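Local coordinates for glutathione transferase (Leptospira interrogans serovar Lai, PDB 3UBK), which probably acts as a glutathione transferase, joining the thiol of glutathione to electrophilic substrates, at residues Phe189-Met192 with Lys193-Ala196. Sequence-based numbering, arbitrary orientation.
With SO4 (sulfate ion), chain C.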
loop_
_atom_site.group_PDB
_atom_site.type_symbol
_atom_site.label_atom_id
_atom_site.label_comp_id
_atom_site.label_asym_id
_atom_site.label_seq_id
_atom_site.Cartn_x
_atom_site.Cartn_y
_atom_site.Cartn_z
ATOM N N PHE A 189 21.806 0.757 8.584
ATOM C CA PHE A 189 21.589 -0.617 9.000
ATOM C C PHE A 189 22.424 -0.951 10.257
ATOM O O PHE A 189 21.935 -1.600 11.185
ATOM C CB PHE A 189 21.922 -1.543 7.823
ATOM C CG PHE A 189 21.629 -2.983 8.076
ATOM C CD1 PHE A 189 20.387 -3.383 8.527
ATOM C CD2 PHE A 189 22.592 -3.948 7.834
ATOM C CE1 PHE A 189 20.110 -4.713 8.752
ATOM C CE2 PHE A 189 22.324 -5.284 8.060
ATOM C CZ PHE A 189 21.079 -5.669 8.518
ATOM N N VAL A 190 23.674 -0.494 10.277
ATOM C CA VAL A 190 24.544 -0.624 11.457
ATOM C C VAL A 190 23.987 0.156 12.648
ATOM O O VAL A 190 23.917 -0.358 13.764
ATOM C CB VAL A 190 25.990 -0.121 11.161
ATOM C CG1 VAL A 190 26.868 -0.225 12.419
ATOM C CG2 VAL A 190 26.617 -0.908 10.010
ATOM N N PHE A 191 23.597 1.402 12.415
ATOM C CA PHE A 191 22.995 2.201 13.485
ATOM C C PHE A 191 21.776 1.490 14.071
ATOM O O PHE A 191 21.689 1.283 15.288
ATOM C CB PHE A 191 22.658 3.624 13.000
ATOM C CG PHE A 191 21.788 4.391 13.957
ATOM C CD1 PHE A 191 22.314 4.921 15.120
ATOM C CD2 PHE A 191 20.430 4.537 13.707
ATOM C CE1 PHE A 191 21.498 5.614 16.019
ATOM C CE2 PHE A 191 19.614 5.216 14.595
ATOM C CZ PHE A 191 20.147 5.752 15.748
ATOM N N MET A 192 20.852 1.064 13.217
ATOM C CA MET A 192 19.643 0.403 13.710
ATOM C C MET A 192 19.941 -0.825 14.564
ATOM O O MET A 192 19.252 -1.079 15.563
ATOM C CB MET A 192 18.694 0.069 12.560
ATOM C CG MET A 192 18.061 1.325 11.930
ATOM S SD MET A 192 16.748 2.041 12.959
ATOM C CE MET A 192 15.430 0.887 12.542
ATOM N N LYS A 193 20.962 -1.589 14.191
ATOM C CA LYS A 193 21.311 -2.776 14.975
ATOM C C LYS A 193 21.901 -2.439 16.346
ATOM O O LYS A 193 22.018 -3.315 17.194
ATOM C CB LYS A 193 22.238 -3.724 14.196
ATOM C CG LYS A 193 21.534 -4.438 13.042
ATOM C CD LYS A 193 22.487 -5.353 12.271
ATOM C CE LYS A 193 22.986 -6.482 13.160
ATOM N NZ LYS A 193 21.877 -7.065 13.980
ATOM N N THR A 194 22.260 -1.180 16.580
ATOM C CA THR A 194 22.676 -0.790 17.942
ATOM C C THR A 194 21.470 -0.660 18.877
ATOM O O THR A 194 21.624 -0.496 20.091
ATOM C CB THR A 194 23.527 0.504 17.982
ATOM O OG1 THR A 194 22.701 1.652 17.727
ATOM C CG2 THR A 194 24.669 0.436 16.977
ATOM N N LYS A 195 20.271 -0.750 18.302
ATOM C CA LYS A 195 19.036 -0.576 19.050
ATOM C C LYS A 195 18.441 -1.908 19.451
ATOM O O LYS A 195 18.466 -2.870 18.676
ATOM C CB LYS A 195 18.016 0.210 18.214
ATOM C CG LYS A 195 18.428 1.672 17.948
ATOM C CD LYS A 195 17.574 2.293 16.824
ATOM C CE LYS A 195 16.088 2.254 17.182
ATOM N NZ LYS A 195 15.825 3.187 18.319
ATOM N N ALA A 196 17.865 -1.947 20.650
ATOM C CA ALA A 196 17.315 -3.189 21.213
ATOM C C ALA A 196 16.212 -3.828 20.374
ATOM O O ALA A 196 16.186 -5.047 20.209
ATOM C CB ALA A 196 16.816 -2.954 22.635
HETATM S S SO4 C . 17.422 1.829 22.075
HETATM O O1 SO4 C . 17.795 0.462 22.412
HETATM O O2 SO4 C . 16.879 2.468 23.273
HETATM O O3 SO4 C . 16.401 1.887 21.026
HETATM O O4 SO4 C . 18.607 2.553 21.618
#
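Phe191 O is gripped twice by Thr194: OG1 donates to it at 2.7 Å, lying in the carbonyl plane, while Thr194 N reaches the same oxygen at 2.8 Å from above that plane. This is the C-terminal end of helix 185-193 in the all-helical domain of the glutathione transferase fold, just before helix 196-213. Lys193 N still makes the i to i+4 helical bond to Phe189 O, but Thr194 N keeps only a weak one to Val190 O, and the last turn tightens to i to i+3 pairing, with Lys195 N bonding Met192 O at 2.9 Å. Threonine suits its place because its short hydroxyl can donate to a carbonyl oxygen in the turn before it; a chi1 of 73° points OG1 at Phe191 O, while the methyl CG2 sits 3.4 Å from Val190 O.

On another side of the helix Lys193 lies alongside Phe189, its CD over one face of the ring, 4.3 Å from the centroid, a CH-pi contact made by the greasy part of a lysine whose amine can stay at the surface. Buried Met192, bent at chi2 and chi3, touches Phe159 of helix 153-169 and brings SD to within 4.0 Å of Lys195 CD, a flexible unbranched chain that suits packing against both.

Lys195 occupies the N-cap position of the next helix. Its NZ forms a salt bridge with Glu24 and a hydrogen bond to Tyr145, and also holds O3 of a sulfate, probably from the crystallisation liquor. The first N-H groups of helix 196-213 probably favour an anion here: Ala196 N points almost straight at sulfate O1, 3.0 Å away with an N-H...O angle of 174°.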